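Local coordinates for Csm3 (Thermoplasma volcanium, PDB 6AE2), which probably binds and cleaves RNA as a RAMP-superfamily subunit of the type III-A CRISPR-Cas effector (Csm) complex, at residues Tyr32-Glu37 with Ser81-Lys86; Val94-Lys99 with Asp103-Met108. All coordinates share one frame; numbering follows the deposited sequence.

How the contacts relate
Contact 1 lies in the core. Contact 2 lies nearer the outside but is still largely buried, with an exposed rim at Lys97. The centre of contact 1 is about 1 Å from the centre of the chain, that of contact 2 about 19 Å; the two centres are about 18 Å apart, and the contacts do not touch. Contact 1 joins strand 26-38 of the six-stranded sheet to helix 80-93. Contact 2 follows in the chain, where the loop after that helix meets helix 104-109. Contact 1 is purely apolar, made by three side chains. Contact 2 adds a water bridge and a capped helix start to its apolar packing, and a second subunit lies beside its loop.

Contact 1 (Tyr32-Glu37 with Ser81-Lys86); sequences YNMEIE and SSIKGK
Ile36 and Ile83 meet tip to tip, with CD1 of Ile36 3.5 Å from CD1 of Ile83. This is the closest approach of the contact. Ile36 CG1 lies anti to its carbonyl carbon (chi1 -63°), and the extended branch beyond it (chi2 179°) carries CD1 out toward the helix. Ile83 answers with its own CG1 branch, also anti to the carbonyl carbon. Next to this pair the packing is looser. The methyl CE of Met34 stands 4.4 Å from CD1 of Ile83. A single helix residue thus faces two strand residues, Met34 and Ile36, which are two apart in sequence and on the same side of the strand. The backbones stay well separated, with 10.0 Å between CA of Ile36 and CA of Ile83. This is helix-on-sheet packing in a RAMP-superfamily protein: helix 80-93 lies over one face of the antiparallel sheet, and strand 26-38 runs between strands 175-185 and 220-230. Met34 also packs on Leu224 and Ile180, and Ile36 on Val220. The polar residues take other directions. Glu35 and Glu37, partly exposed, alternate with the apolar pair. Glu35 makes a long, weak ion pair with Lys175, and Glu37 one with Lys221. On the helix, Ser82 and Lys86 are partly exposed, and Lys86 has a cation-pi contact with Tyr208.

Contact 2 (Val94-Lys99 with Asp103-Met108); sequences VDYKGK and DIVSKM
Ile104 meets the ring of Tyr96 at its edge, near the ring plane. Its CG2 methyl lies 3.8 Å from Tyr96 CE1. The same methyl reaches the backbone beyond, 3.7 Å from N of Gly98, a residue with no side chain to stand in the way. With chi1 at -168°, Tyr96 CG points opposite the backbone N, and the side chain crosses Ile104 and Val105 at a slant. Val105 comes at the ring obliquely, and its CG2 is 4.1 Å from Tyr96 CB. That methyl also lies against the carbonyl O of Tyr96. The arrangement is a loop folded back on the first turn of helix 104-109, with Asp103 as the N-cap. Asp103 OD1 accepts from Ser106 N at 3.2 Å, and the bond is nearly straight at 167°. The hydroxyl OG of Ser106 donates to the other oxygen, Asp103 OD2, at 2.9 Å. Both donors of Ser106 stand well out of the carboxylate plane. Ser106 thus gives one bond to each oxygen, and a water adds a second to OD1. This water joins the two sides. It also donates to Tyr96 O at 2.7 Å, and it accepts from Val105 N. The Tyr96 side chain also packs on Leu91 of helix 80-93 and on Thr199 of helix 190-205. Glu236 of the second subunit packs against it as well.

Contact 1 (Tyr32-Glu37 with Ser81-Lys86)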
loop_
_atom_site.group_PDB
_atom_site.type_symbol
_atom_site.label_atom_id
_atom_site.label_comp_id
_atom_site.label_asym_id
_atom_site.label_seq_id
_atom_site.Cartn_x
_atom_site.Cartn_y
_atom_site.Cartn_z
ATOM N N TYR A 32 6.221 -22.452 3.137
ATOM C CA TYR A 32 5.372 -21.600 2.312
ATOM C C TYR A 32 6.260 -20.838 1.340
ATOM O O TYR A 32 7.186 -20.136 1.763
ATOM C CB TYR A 32 4.568 -20.612 3.163
ATOM C CG TYR A 32 3.453 -21.209 3.994
ATOM C CD1 TYR A 32 2.241 -21.566 3.416
ATOM C CD2 TYR A 32 3.600 -21.382 5.365
ATOM C CE1 TYR A 32 1.212 -22.101 4.177
ATOM C CE2 TYR A 32 2.579 -21.913 6.134
ATOM C CZ TYR A 32 1.389 -22.273 5.536
ATOM O OH TYR A 32 0.373 -22.803 6.300
ATOM N N ASN A 33 5.982 -20.969 0.044
ATOM C CA ASN A 33 6.664 -20.167 -0.972
ATOM C C ASN A 33 5.854 -18.892 -1.158
ATOM O O ASN A 33 4.958 -18.810 -1.999
ATOM C CB ASN A 33 6.821 -20.947 -2.271
ATOM C CG ASN A 33 7.928 -21.979 -2.197
ATOM O OD1 ASN A 33 9.059 -21.670 -1.819
ATOM N ND2 ASN A 33 7.609 -23.217 -2.560
ATOM N N MET A 34 6.180 -17.881 -0.356
ATOM C CA MET A 34 5.392 -16.660 -0.286
ATOM C C MET A 34 5.753 -15.703 -1.416
ATOM O O MET A 34 6.919 -15.592 -1.812
ATOM C CB MET A 34 5.611 -15.984 1.071
ATOM C CG MET A 34 5.243 -14.513 1.131
ATOM S SD MET A 34 5.688 -13.774 2.715
ATOM C CE MET A 34 7.445 -14.119 2.773
ATOM N N GLU A 35 4.740 -15.020 -1.945
ATOM C CA GLU A 35 4.920 -13.969 -2.937
ATOM C C GLU A 35 4.357 -12.664 -2.393
ATOM O O GLU A 35 3.280 -12.647 -1.786
ATOM C CB GLU A 35 4.239 -14.318 -4.265
ATOM C CG GLU A 35 4.198 -13.163 -5.259
ATOM C CD GLU A 35 3.626 -13.561 -6.607
ATOM O OE1 GLU A 35 4.142 -14.525 -7.211
ATOM O OE2 GLU A 35 2.664 -12.907 -7.065
ATOM N N ILE A 36 5.092 -11.576 -2.608
ATOM C CA ILE A 36 4.720 -10.247 -2.132
ATOM C C ILE A 36 4.636 -9.329 -3.342
ATOM O O ILE A 36 5.656 -9.047 -3.987
ATOM C CB ILE A 36 5.726 -9.705 -1.109
ATOM C CG1 ILE A 36 5.757 -10.589 0.136
ATOM C CG2 ILE A 36 5.401 -8.265 -0.749
ATOM C CD1 ILE A 36 6.751 -10.129 1.165
ATOM N N GLU A 37 3.434 -8.852 -3.649
ATOM C CA GLU A 37 3.232 -7.927 -4.756
ATOM C C GLU A 37 3.031 -6.516 -4.220
ATOM O O GLU A 37 2.228 -6.299 -3.305
ATOM C CB GLU A 37 2.036 -8.334 -5.618
ATOM C CG GLU A 37 1.923 -7.514 -6.896
ATOM C CD GLU A 37 0.718 -7.885 -7.737
ATOM O OE1 GLU A 37 0.713 -7.553 -8.943
ATOM O OE2 GLU A 37 -0.223 -8.500 -7.194
ATOM N N SER A 81 12.737 -9.183 8.548
ATOM C CA SER A 81 12.433 -8.449 9.772
ATOM C C SER A 81 11.284 -7.474 9.553
ATOM O O SER A 81 10.477 -7.239 10.458
ATOM C CB SER A 81 13.671 -7.698 10.257
ATOM O OG SER A 81 14.791 -7.974 9.434
ATOM N N SER A 82 11.194 -6.895 8.352
ATOM C CA SER A 82 10.132 -5.937 8.067
ATOM C C SER A 82 8.769 -6.615 8.069
ATOM O O SER A 82 7.819 -6.117 8.682
ATOM C CB SER A 82 10.396 -5.250 6.728
ATOM O OG SER A 82 11.548 -4.428 6.796
ATOM N N ILE A 83 8.653 -7.758 7.387
ATOM C CA ILE A 83 7.378 -8.470 7.342
ATOM C C ILE A 83 7.013 -8.990 8.726
ATOM O O ILE A 83 5.907 -8.753 9.226
ATOM C CB ILE A 83 7.437 -9.615 6.316
ATOM C CG1 ILE A 83 7.882 -9.096 4.949
ATOM C CG2 ILE A 83 6.086 -10.301 6.203
ATOM C CD1 ILE A 83 8.642 -10.124 4.145
ATOM N N LYS A 84 7.944 -9.706 9.364
ATOM C CA LYS A 84 7.666 -10.301 10.667
ATOM C C LYS A 84 7.389 -9.231 11.715
ATOM O O LYS A 84 6.450 -9.352 12.511
ATOM C CB LYS A 84 8.835 -11.184 11.093
ATOM C CG LYS A 84 8.482 -12.206 12.159
ATOM C CD LYS A 84 9.723 -12.900 12.692
ATOM C CE LYS A 84 9.365 -13.887 13.788
ATOM N NZ LYS A 84 10.574 -14.491 14.410
ATOM N N GLY A 85 8.199 -8.171 11.727
ATOM C CA GLY A 85 7.987 -7.107 12.695
ATOM C C GLY A 85 6.669 -6.385 12.492
ATOM O O GLY A 85 5.996 -6.018 13.459
ATOM N N LYS A 86 6.277 -6.176 11.235
ATOM C CA LYS A 86 5.023 -5.482 10.964
ATOM C C LYS A 86 3.827 -6.360 11.314
ATOM O O LYS A 86 2.876 -5.899 11.955
ATOM C CB LYS A 86 4.965 -5.044 9.499
ATOM C CG LYS A 86 3.751 -4.198 9.160
ATOM C CD LYS A 86 3.564 -3.093 10.187
ATOM C CE LYS A 86 2.350 -2.238 9.875
ATOM N NZ LYS A 86 2.645 -0.787 10.038
#

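Contact 2 (Val94-Lys99 with Asp103-Met108)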
loop_
_atom_site.group_PDB
_atom_site.type_symbol
_atom_site.label_atom_id
_atom_site.label_comp_id
_atom_site.label_asym_id
_atom_site.label_seq_id
_atom_site.Cartn_x
_atom_site.Cartn_y
_atom_site.Cartn_z
ATOM N N VAL A 94 -4.254 -5.518 17.719
ATOM C CA VAL A 94 -5.603 -6.063 17.812
ATOM C C VAL A 94 -5.775 -7.000 18.998
ATOM O O VAL A 94 -6.871 -7.548 19.188
ATOM C CB VAL A 94 -6.001 -6.807 16.521
ATOM C CG1 VAL A 94 -5.753 -5.927 15.304
ATOM C CG2 VAL A 94 -5.248 -8.129 16.412
ATOM N N ASP A 95 -4.728 -7.203 19.802
ATOM C CA ASP A 95 -4.771 -8.091 20.963
ATOM C C ASP A 95 -5.165 -9.510 20.544
ATOM O O ASP A 95 -6.158 -10.076 21.002
ATOM C CB ASP A 95 -5.718 -7.536 22.037
ATOM C CG ASP A 95 -5.541 -8.211 23.390
ATOM O OD1 ASP A 95 -6.020 -9.351 23.565
ATOM O OD2 ASP A 95 -4.924 -7.596 24.284
ATOM N N TYR A 96 -4.367 -10.075 19.639
ATOM C CA TYR A 96 -4.621 -11.435 19.177
ATOM C C TYR A 96 -4.169 -12.430 20.238
ATOM O O TYR A 96 -3.009 -12.418 20.662
ATOM C CB TYR A 96 -3.906 -11.707 17.855
ATOM C CG TYR A 96 -4.367 -12.985 17.179
ATOM C CD1 TYR A 96 -3.824 -14.214 17.530
ATOM C CD2 TYR A 96 -5.347 -12.962 16.193
ATOM C CE1 TYR A 96 -4.243 -15.383 16.923
ATOM C CE2 TYR A 96 -5.771 -14.127 15.578
ATOM C CZ TYR A 96 -5.215 -15.333 15.947
ATOM O OH TYR A 96 -5.633 -16.495 15.339
ATOM N N LYS A 97 -5.093 -13.281 20.669
ATOM C CA LYS A 97 -4.793 -14.402 21.541
ATOM C C LYS A 97 -5.277 -15.683 20.873
ATOM O O LYS A 97 -6.091 -15.654 19.943
ATOM C CB LYS A 97 -5.439 -14.231 22.924
ATOM C CG LYS A 97 -5.428 -12.800 23.449
ATOM C CD LYS A 97 -5.246 -12.771 24.965
ATOM C CE LYS A 97 -6.169 -11.754 25.620
ATOM N NZ LYS A 97 -6.507 -12.126 27.020
ATOM N N GLY A 98 -4.762 -16.813 21.348
ATOM C CA GLY A 98 -5.047 -18.091 20.734
ATOM C C GLY A 98 -6.491 -18.528 20.922
ATOM O O GLY A 98 -7.382 -17.754 21.274
ATOM N N LYS A 99 -6.713 -19.822 20.669
ATOM C CA LYS A 99 -8.046 -20.398 20.832
ATOM C C LYS A 99 -8.563 -20.216 22.253
ATOM O O LYS A 99 -9.776 -20.097 22.462
ATOM C CB LYS A 99 -8.020 -21.879 20.452
ATOM C CG LYS A 99 -9.362 -22.439 20.006
ATOM C CD LYS A 99 -10.079 -23.122 21.158
ATOM C CE LYS A 99 -9.226 -24.230 21.757
ATOM N NZ LYS A 99 -9.732 -24.657 23.089
ATOM N N ASP A 103 -0.820 -16.971 24.639
ATOM C CA ASP A 103 -0.049 -16.012 23.849
ATOM C C ASP A 103 0.597 -16.755 22.683
ATOM O O ASP A 103 1.794 -17.054 22.672
ATOM C CB ASP A 103 0.983 -15.309 24.721
ATOM C CG ASP A 103 1.462 -14.001 24.122
ATOM O OD1 ASP A 103 1.081 -13.693 22.972
ATOM O OD2 ASP A 103 2.220 -13.279 24.803
ATOM N N ILE A 104 -0.228 -17.062 21.679
ATOM C CA ILE A 104 0.282 -17.724 20.484
ATOM C C ILE A 104 1.180 -16.782 19.691
ATOM O O ILE A 104 2.107 -17.229 19.003
ATOM C CB ILE A 104 -0.887 -18.255 19.632
ATOM C CG1 ILE A 104 -0.366 -19.052 18.432
ATOM C CG2 ILE A 104 -1.791 -17.113 19.182
ATOM C CD1 ILE A 104 -1.368 -20.039 17.880
ATOM N N VAL A 105 0.931 -15.473 19.778
ATOM C CA VAL A 105 1.785 -14.501 19.101
ATOM C C VAL A 105 3.213 -14.607 19.616
ATOM O O VAL A 105 4.167 -14.730 18.838
ATOM C CB VAL A 105 1.225 -13.077 19.281
ATOM C CG1 VAL A 105 2.267 -12.038 18.895
ATOM C CG2 VAL A 105 -0.044 -12.899 18.465
ATOM N N SER A 106 3.378 -14.568 20.941
ATOM C CA SER A 106 4.704 -14.728 21.529
ATOM C C SER A 106 5.291 -16.091 21.186
ATOM O O SER A 106 6.460 -16.196 20.796
ATOM C CB SER A 106 4.632 -14.541 23.046
ATOM O OG SER A 106 4.812 -13.186 23.419
ATOM N N LYS A 107 4.485 -17.150 21.315
ATOM C CA LYS A 107 4.990 -18.498 21.082
ATOM C C LYS A 107 5.472 -18.686 19.648
ATOM O O LYS A 107 6.413 -19.450 19.405
ATOM C CB LYS A 107 3.912 -19.526 21.417
ATOM C CG LYS A 107 4.459 -20.898 21.777
ATOM C CD LYS A 107 5.517 -20.798 22.865
ATOM C CE LYS A 107 6.096 -22.160 23.203
ATOM N NZ LYS A 107 5.817 -22.547 24.614
ATOM N N MET A 108 4.850 -17.997 18.691
ATOM C CA MET A 108 5.250 -18.100 17.291
ATOM C C MET A 108 6.383 -17.133 16.957
ATOM O O MET A 108 7.454 -17.548 16.505
ATOM C CB MET A 108 4.044 -17.843 16.381
ATOM C CG MET A 108 3.180 -19.064 16.124
ATOM S SD MET A 108 2.038 -18.806 14.755
ATOM C CE MET A 108 3.175 -18.706 13.375
HETATM O O HOH W 1 -1.078 -13.982 21.625
#